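Local coordinates for protein beta subunit of photoactivated adenylyl cyclase (Beggiatoa sp. PS, PDB 5M2A) that probably converts ATP to cyclic AMP under blue-light control, pairing a flavin-binding BLUF photoreceptor domain with an adenylyl cyclase catalytic domain, at residues Arg182-Tyr194 / Arg220-Leu232. Numbering follows the deposited sequence.
Sequences RYFSICTRIISAY and RTSLDIISELKQL
Ile190 overlaps Ile225, Glu228, Asp224 and Thr221 as a knob in a hole, and Ile186 repeats this one turn earlier among Ile225, Glu228, Leu229 and Leu232. Segments 182-193 and 220-232 run roughly antiparallel (148°) on one face of the cyclase-domain β-sheet, their axes 9.3 Å apart at closest approach. Ile186 CD1 lies 3.8 Å from Leu229 CD2. Beside these apolar contacts, Arg189 grips Glu228 end-on: NH2 reaches OE1 at 2.8 Å on its syn lone pair, NH1 reaches OE2 at 3.0 Å, and the two planes lie only 19° apart. A bend in the arginine chain at chi3 (39°) turns the guanidinium toward the carboxylate. Shortening Glu228 to an alanine is likely to leave the Arg189 guanidinium without its carboxylate mate and to uncover the CD1 side of Ile190. On the sheet side, Cys187 and Ile191 also touch Val206, while the Tyr183 hydroxyl bonds to Thr247 and Ser159. Just past the end of helix 173-193, one face of the Tyr194 ring lies over the backbone of Arg220 and Thr221, with Thr221 N above its centre. Its hydroxyl, OH, donates a very short 2.5 Å hydrogen bond to Asp224 OD2, which lies in the ring plane.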
ATOM      1  N   ARG A 182      10.358 -14.613   1.042  1.00 15.96           N
ATOM      2  CA  ARG A 182      10.907 -15.112   2.298  1.00 15.25           C
ATOM      3  C   ARG A 182      11.606 -13.992   3.051  1.00 15.01           C
ATOM      4  O   ARG A 182      11.440 -13.838   4.267  1.00 18.00           O
ATOM      5  CB  ARG A 182      11.878 -16.264   2.031  1.00 19.27           C
ATOM      6  CG  ARG A 182      12.394 -16.932   3.304  1.00 16.42           C
ATOM      7  CD  ARG A 182      11.256 -17.534   4.129  1.00 20.06           C
ATOM      8  NE  ARG A 182      11.759 -18.317   5.263  1.00 25.61           N
ATOM      9  CZ  ARG A 182      12.136 -19.587   5.172  1.00 25.58           C
ATOM     10  NH1 ARG A 182      12.077 -20.210   4.000  1.00 21.20           N
ATOM     11  NH2 ARG A 182      12.582 -20.238   6.246  1.00 27.42           N
ATOM     12  N   TYR A 183      12.388 -13.200   2.322  1.00 15.93           N
ATOM     13  CA  TYR A 183      13.055 -12.031   2.888  1.00 16.36           C
ATOM     14  C   TYR A 183      12.046 -11.050   3.471  1.00 18.08           C
ATOM     15  O   TYR A 183      12.178 -10.605   4.618  1.00 17.13           O
ATOM     16  CB  TYR A 183      13.895 -11.371   1.796  1.00 15.72           C
ATOM     17  CG  TYR A 183      14.573 -10.123   2.255  1.00 15.70           C
ATOM     18  CD1 TYR A 183      15.616 -10.188   3.171  1.00 14.91           C
ATOM     19  CD2 TYR A 183      14.179  -8.889   1.777  1.00 16.83           C
ATOM     20  CE1 TYR A 183      16.241  -9.043   3.606  1.00 19.07           C
ATOM     21  CE2 TYR A 183      14.810  -7.725   2.199  1.00 21.05           C
ATOM     22  CZ  TYR A 183      15.832  -7.817   3.117  1.00 21.91           C
ATOM     23  OH  TYR A 183      16.456  -6.680   3.539  1.00 22.76           O
ATOM     24  N   PHE A 184      11.015 -10.704   2.694  1.00 14.59           N
ATOM     25  CA  PHE A 184       9.968  -9.825   3.223  1.00 17.12           C
ATOM     26  C   PHE A 184       9.280 -10.418   4.447  1.00 17.78           C
ATOM     27  O   PHE A 184       8.989  -9.695   5.411  1.00 18.25           O
ATOM     28  CB  PHE A 184       8.935  -9.536   2.134  1.00 15.22           C
ATOM     29  CG  PHE A 184       9.414  -8.604   1.065  1.00 15.96           C
ATOM     30  CD1 PHE A 184      10.603  -7.884   1.204  1.00 18.34           C
ATOM     31  CD2 PHE A 184       8.658  -8.424  -0.089  1.00 15.78           C
ATOM     32  CE1 PHE A 184      11.028  -7.006   0.195  1.00 18.79           C
ATOM     33  CE2 PHE A 184       9.068  -7.565  -1.089  1.00 19.42           C
ATOM     34  CZ  PHE A 184      10.265  -6.849  -0.953  1.00 17.80           C
ATOM     35  N   SER A 185       8.950 -11.718   4.407  1.00 17.03           N
ATOM     36  CA  SER A 185       8.283 -12.345   5.544  0.70 17.57           C
ATOM     37  C   SER A 185       9.120 -12.219   6.809  1.00 19.34           C
ATOM     38  O   SER A 185       8.594 -11.903   7.884  1.00 19.93           O
ATOM     39  CB  SER A 185       8.000 -13.819   5.236  0.70 17.90           C
ATOM     40  OG  SER A 185       7.289 -14.440   6.297  0.70 23.74           O
ATOM     41  N   ILE A 186      10.421 -12.463   6.697  1.00 17.60           N
ATOM     42  CA  ILE A 186      11.305 -12.393   7.856  1.00 15.32           C
ATOM     43  C   ILE A 186      11.390 -10.967   8.371  1.00 15.43           C
ATOM     44  O   ILE A 186      11.249 -10.713   9.568  1.00 15.82           O
ATOM     45  CB  ILE A 186      12.699 -12.927   7.485  1.00 15.87           C
ATOM     46  CG1 ILE A 186      12.650 -14.442   7.296  1.00 22.43           C
ATOM     47  CG2 ILE A 186      13.745 -12.542   8.556  1.00 17.28           C
ATOM     48  CD1 ILE A 186      13.889 -15.004   6.588  1.00 21.06           C
ATOM     49  N   CYS A 187      11.630 -10.015   7.470  1.00 18.08           N
ATOM     50  CA  CYS A 187      11.759  -8.626   7.899  1.00 18.09           C
ATOM     51  C   CYS A 187      10.485  -8.139   8.558  1.00 15.25           C
ATOM     52  O   CYS A 187      10.520  -7.552   9.644  1.00 15.92           O
ATOM     53  CB  CYS A 187      12.122  -7.737   6.718  1.00 19.75           C
ATOM     54  SG  CYS A 187      13.794  -8.018   6.046  1.00 18.40           S
ATOM     55  N   THR A 188       9.344  -8.382   7.920  1.00 16.32           N
ATOM     56  CA  THR A 188       8.082  -7.879   8.458  1.00 20.01           C
ATOM     57  C   THR A 188       7.779  -8.469   9.832  1.00 20.99           C
ATOM     58  O   THR A 188       7.331  -7.759  10.750  1.00 19.41           O
ATOM     59  CB  THR A 188       6.953  -8.199   7.480  1.00 19.11           C
ATOM     60  OG1 THR A 188       7.223  -7.556   6.242  1.00 18.32           O
ATOM     61  CG2 THR A 188       5.614  -7.691   8.019  1.00 18.63           C
ATOM     62  N   ARG A 189       7.981  -9.778   9.992  1.00 18.16           N
ATOM     63  CA  ARG A 189       7.703 -10.405  11.279  1.00 19.51           C
ATOM     64  C   ARG A 189       8.528  -9.769  12.388  1.00 16.95           C
ATOM     65  O   ARG A 189       8.005  -9.437  13.459  1.00 18.85           O
ATOM     66  CB  ARG A 189       7.964 -11.915  11.207  1.00 18.18           C
ATOM     67  CG  ARG A 189       7.866 -12.608  12.557  1.00 23.72           C
ATOM     68  CD  ARG A 189       7.976 -14.126  12.446  1.00 28.15           C
ATOM     69  NE  ARG A 189       8.966 -14.544  11.459  1.00 23.63           N
ATOM     70  CZ  ARG A 189      10.267 -14.681  11.709  1.00 33.62           C
ATOM     71  NH1 ARG A 189      10.759 -14.413  12.923  1.00 26.53           N
ATOM     72  NH2 ARG A 189      11.084 -15.077  10.736  1.00 31.23           N
ATOM     73  N   ILE A 190       9.817  -9.570  12.136  1.00 17.02           N
ATOM     74  CA  ILE A 190      10.715  -9.114  13.186  1.00 18.63           C
ATOM     75  C   ILE A 190      10.490  -7.638  13.479  1.00 16.71           C
ATOM     76  O   ILE A 190      10.417  -7.242  14.643  1.00 18.46           O
ATOM     77  CB  ILE A 190      12.174  -9.412  12.803  1.00 18.55           C
ATOM     78  CG1 ILE A 190      12.372 -10.940  12.769  1.00 17.76           C
ATOM     79  CG2 ILE A 190      13.148  -8.764  13.788  1.00 18.58           C
ATOM     80  CD1 ILE A 190      13.734 -11.386  12.242  1.00 19.83           C
ATOM     81  N   ILE A 191      10.384  -6.811  12.431  1.00 16.93           N
ATOM     82  CA  ILE A 191      10.062  -5.392  12.615  1.00 14.69           C
ATOM     83  C   ILE A 191       8.812  -5.256  13.476  1.00 14.59           C
ATOM     84  O   ILE A 191       8.764  -4.467  14.427  1.00 17.27           O
ATOM     85  CB  ILE A 191       9.868  -4.708  11.249  1.00 15.23           C
ATOM     86  CG1 ILE A 191      11.205  -4.615  10.504  1.00 15.86           C
ATOM     87  CG2 ILE A 191       9.203  -3.309  11.423  1.00 15.22           C
ATOM     88  CD1 ILE A 191      11.075  -4.242   9.028  1.00 16.29           C
ATOM     89  N   SER A 192       7.767  -6.022  13.140  1.00 15.86           N
ATOM     90  CA  SER A 192       6.489  -5.899  13.838  1.00 16.96           C
ATOM     91  C   SER A 192       6.569  -6.442  15.261  1.00 23.71           C
ATOM     92  O   SER A 192       5.889  -5.939  16.165  1.00 21.47           O
ATOM     93  CB  SER A 192       5.396  -6.627  13.047  1.00 25.12           C
ATOM     94  OG  SER A 192       5.314  -6.104  11.727  1.00 29.59           O
ATOM     95  N   ALA A 193       7.394  -7.469  15.481  1.00 22.91           N
ATOM     96  CA  ALA A 193       7.581  -7.989  16.833  1.00 24.37           C
ATOM     97  C   ALA A 193       8.213  -6.952  17.749  1.00 24.39           C
ATOM     98  O   ALA A 193       7.918  -6.923  18.951  1.00 21.89           O
ATOM     99  CB  ALA A 193       8.447  -9.247  16.802  1.00 25.61           C
ATOM    100  N   TYR A 194       9.082  -6.101  17.209  1.00 18.87           N
ATOM    101  CA  TYR A 194       9.729  -5.066  17.997  1.00 17.65           C
ATOM    102  C   TYR A 194       8.930  -3.765  18.022  1.00 24.38           C
ATOM    103  O   TYR A 194       9.428  -2.759  18.530  1.00 20.94           O
ATOM    104  CB  TYR A 194      11.151  -4.808  17.473  1.00 18.17           C
ATOM    105  CG  TYR A 194      12.170  -5.833  17.938  1.00 22.36           C
ATOM    106  CD1 TYR A 194      12.812  -5.693  19.160  1.00 24.88           C
ATOM    107  CD2 TYR A 194      12.490  -6.937  17.152  1.00 24.21           C
ATOM    108  CE1 TYR A 194      13.750  -6.625  19.591  1.00 24.92           C
ATOM    109  CE2 TYR A 194      13.423  -7.859  17.568  1.00 21.71           C
ATOM    110  CZ  TYR A 194      14.052  -7.702  18.785  1.00 21.87           C
ATOM    111  OH  TYR A 194      14.974  -8.628  19.204  1.00 23.41           O
ATOM    112  N   ARG A 220      18.165  -3.961  17.508  1.00 16.17           N
ATOM    113  CA  ARG A 220      17.890  -5.386  17.718  1.00 17.33           C
ATOM    114  C   ARG A 220      17.133  -5.988  16.540  1.00 18.61           C
ATOM    115  O   ARG A 220      17.403  -7.127  16.129  1.00 20.20           O
ATOM    116  CB  ARG A 220      17.098  -5.574  19.018  1.00 19.23           C
ATOM    117  CG  ARG A 220      17.889  -5.215  20.238  1.00 16.30           C
ATOM    118  CD  ARG A 220      17.059  -5.254  21.520  1.00 17.40           C
ATOM    119  NE  ARG A 220      17.940  -4.984  22.654  1.00 22.23           N
ATOM    120  CZ  ARG A 220      17.581  -4.285  23.726  1.00 24.16           C
ATOM    121  NH1 ARG A 220      16.359  -3.784  23.800  1.00 24.37           N
ATOM    122  NH2 ARG A 220      18.438  -4.080  24.717  1.00 22.81           N
ATOM    123  N   THR A 221      16.144  -5.262  16.021  1.00 20.36           N
ATOM    124  CA  THR A 221      15.480  -5.680  14.795  1.00 19.07           C
ATOM    125  C   THR A 221      16.495  -5.990  13.705  1.00 17.85           C
ATOM    126  O   THR A 221      16.464  -7.060  13.083  1.00 16.49           O
ATOM    127  CB  THR A 221      14.539  -4.573  14.329  1.00 18.96           C
ATOM    128  OG1 THR A 221      13.427  -4.484  15.225  1.00 17.65           O
ATOM    129  CG2 THR A 221      14.041  -4.867  12.925  1.00 20.09           C
ATOM    130  N   SER A 222      17.391  -5.040  13.451  1.00 15.44           N
ATOM    131  CA  SER A 222      18.370  -5.189  12.380  1.00 15.45           C
ATOM    132  C   SER A 222      19.263  -6.401  12.610  1.00 14.44           C
ATOM    133  O   SER A 222      19.543  -7.172  11.682  1.00 16.94           O
ATOM    134  CB  SER A 222      19.204  -3.909  12.284  1.00 19.12           C
ATOM    135  OG  SER A 222      18.345  -2.793  12.093  1.00 17.25           O
ATOM    136  N   LEU A 223      19.778  -6.555  13.833  1.00 16.44           N
ATOM    137  CA  LEU A 223      20.644  -7.700  14.117  1.00 17.65           C
ATOM    138  C   LEU A 223      19.877  -9.011  14.031  1.00 18.47           C
ATOM    139  O   LEU A 223      20.410 -10.024  13.563  1.00 17.80           O
ATOM    140  CB  LEU A 223      21.274  -7.545  15.501  1.00 15.71           C
ATOM    141  CG  LEU A 223      22.109  -6.280  15.651  1.00 21.05           C
ATOM    142  CD1 LEU A 223      22.495  -6.078  17.120  1.00 20.18           C
ATOM    143  CD2 LEU A 223      23.346  -6.365  14.765  1.00 17.61           C
ATOM    144  N   ASP A 224      18.628  -9.015  14.485  1.00 18.40           N
ATOM    145  CA  ASP A 224      17.827 -10.232  14.405  1.00 18.08           C
ATOM    146  C   ASP A 224      17.571 -10.629  12.960  1.00 18.77           C
ATOM    147  O   ASP A 224      17.593 -11.824  12.625  1.00 18.26           O
ATOM    148  CB  ASP A 224      16.501 -10.051  15.155  1.00 16.62           C
ATOM    149  CG  ASP A 224      16.661 -10.180  16.663  1.00 28.14           C
ATOM    150  OD1 ASP A 224      17.814 -10.302  17.134  1.00 23.59           O
ATOM    151  OD2 ASP A 224      15.631 -10.158  17.378  1.00 25.52           O
ATOM    152  N   ILE A 225      17.317  -9.649  12.087  1.00 15.96           N
ATOM    153  CA  ILE A 225      17.178  -9.931  10.658  0.50 17.27           C
ATOM    154  C   ILE A 225      18.440 -10.589  10.125  1.00 18.26           C
ATOM    155  O   ILE A 225      18.399 -11.647   9.478  1.00 15.32           O
ATOM    156  CB  ILE A 225      16.888  -8.638   9.877  0.50 18.24           C
ATOM    157  CG1 ILE A 225      15.540  -8.055  10.271  0.50 20.09           C
ATOM    158  CG2 ILE A 225      16.941  -8.905   8.375  0.50 19.09           C
ATOM    159  CD1 ILE A 225      14.434  -8.958   9.997  0.50 23.00           C
ATOM    160  N   ILE A 226      19.577  -9.941  10.372  1.00 18.35           N
ATOM    161  CA  ILE A 226      20.855 -10.483   9.920  1.00 21.86           C
ATOM    162  C   ILE A 226      21.054 -11.891  10.458  1.00 23.02           C
ATOM    163  O   ILE A 226      21.471 -12.805   9.729  1.00 18.37           O
ATOM    164  CB  ILE A 226      21.986  -9.543  10.362  1.00 17.72           C
ATOM    165  CG1 ILE A 226      21.876  -8.196   9.638  1.00 18.57           C
ATOM    166  CG2 ILE A 226      23.370 -10.206  10.205  1.00 20.54           C
ATOM    167  CD1 ILE A 226      22.683  -7.092  10.321  1.00 21.28           C
ATOM    168  N   SER A 227      20.745 -12.088  11.738  1.00 18.42           N
ATOM    169  CA  SER A 227      20.948 -13.386  12.370  1.00 17.97           C
ATOM    170  C   SER A 227      20.062 -14.448  11.739  1.00 19.10           C
ATOM    171  O   SER A 227      20.507 -15.572  11.487  1.00 19.56           O
ATOM    172  CB  SER A 227      20.680 -13.282  13.873  1.00 18.95           C
ATOM    173  OG  SER A 227      20.733 -14.565  14.481  1.00 26.32           O
ATOM    174  N   GLU A 228      18.797 -14.107  11.468  1.00 18.66           N
ATOM    175  CA  GLU A 228      17.899 -15.094  10.890  1.00 17.32           C
ATOM    176  C   GLU A 228      18.320 -15.457   9.474  1.00 19.08           C
ATOM    177  O   GLU A 228      18.199 -16.620   9.066  1.00 18.54           O
ATOM    178  CB  GLU A 228      16.462 -14.582  10.907  1.00 19.98           C
ATOM    179  CG  GLU A 228      15.854 -14.573  12.307  1.00 25.92           C
ATOM    180  CD  GLU A 228      14.352 -14.852  12.296  1.00 33.22           C
ATOM    181  OE1 GLU A 228      13.818 -15.206  11.222  1.00 32.08           O
ATOM    182  OE2 GLU A 228      13.701 -14.719  13.357  1.00 33.94           O
ATOM    183  N   LEU A 229      18.807 -14.482   8.707  1.00 19.18           N
ATOM    184  CA  LEU A 229      19.302 -14.807   7.371  1.00 19.65           C
ATOM    185  C   LEU A 229      20.518 -15.719   7.438  1.00 20.06           C
ATOM    186  O   LEU A 229      20.659 -16.640   6.622  1.00 17.76           O
ATOM    187  CB  LEU A 229      19.645 -13.535   6.605  1.00 16.45           C
ATOM    188  CG  LEU A 229      18.503 -12.567   6.317  1.00 22.79           C
ATOM    189  CD1 LEU A 229      18.965 -11.527   5.303  1.00 18.37           C
ATOM    190  CD2 LEU A 229      17.235 -13.257   5.847  1.00 24.41           C
ATOM    191  N   LYS A 230      21.433 -15.452   8.371  1.00 18.69           N
ATOM    192  CA  LYS A 230      22.595 -16.323   8.524  1.00 21.75           C
ATOM    193  C   LYS A 230      22.164 -17.740   8.877  1.00 21.36           C
ATOM    194  O   LYS A 230      22.685 -18.715   8.327  1.00 21.09           O
ATOM    195  CB  LYS A 230      23.540 -15.762   9.591  1.00 20.52           C
ATOM    196  CG  LYS A 230      24.849 -16.536   9.725  1.00 24.00           C
ATOM    197  CD  LYS A 230      25.716 -15.925  10.815  1.00 32.47           C
ATOM    198  CE  LYS A 230      26.958 -16.759  11.074  1.00 42.02           C
ATOM    199  NZ  LYS A 230      27.770 -16.150  12.165  1.00 48.04           N
ATOM    200  N   GLN A 231      21.197 -17.876   9.791  1.00 20.78           N
ATOM    201  CA  GLN A 231      20.652 -19.204  10.088  1.00 22.47           C
ATOM    202  C   GLN A 231      20.073 -19.856   8.838  1.00 20.04           C
ATOM    203  O   GLN A 231      20.313 -21.039   8.573  1.00 21.27           O
ATOM    204  CB  GLN A 231      19.579 -19.114  11.175  1.00 23.72           C
ATOM    205  CG  GLN A 231      20.117 -18.806  12.555  1.00 29.53           C
ATOM    206  CD  GLN A 231      19.029 -18.817  13.614  1.00 43.85           C
ATOM    207  OE1 GLN A 231      18.188 -19.717  13.651  1.00 49.47           O
ATOM    208  NE2 GLN A 231      19.035 -17.806  14.476  1.00 41.38           N
ATOM    209  N   LEU A 232      19.290 -19.097   8.064  1.00 19.10           N
ATOM    210  CA  LEU A 232      18.614 -19.651   6.896  1.00 17.74           C
ATOM    211  C   LEU A 232      19.615 -20.132   5.852  1.00 17.54           C
ATOM    212  O   LEU A 232      19.439 -21.206   5.258  1.00 18.44           O
ATOM    213  CB  LEU A 232      17.671 -18.586   6.310  1.00 19.82           C
ATOM    214  CG  LEU A 232      16.855 -19.003   5.088  1.00 23.02           C
ATOM    215  CD1 LEU A 232      15.901 -20.136   5.439  1.00 27.77           C
ATOM    216  CD2 LEU A 232      16.109 -17.795   4.551  1.00 22.20           C
TER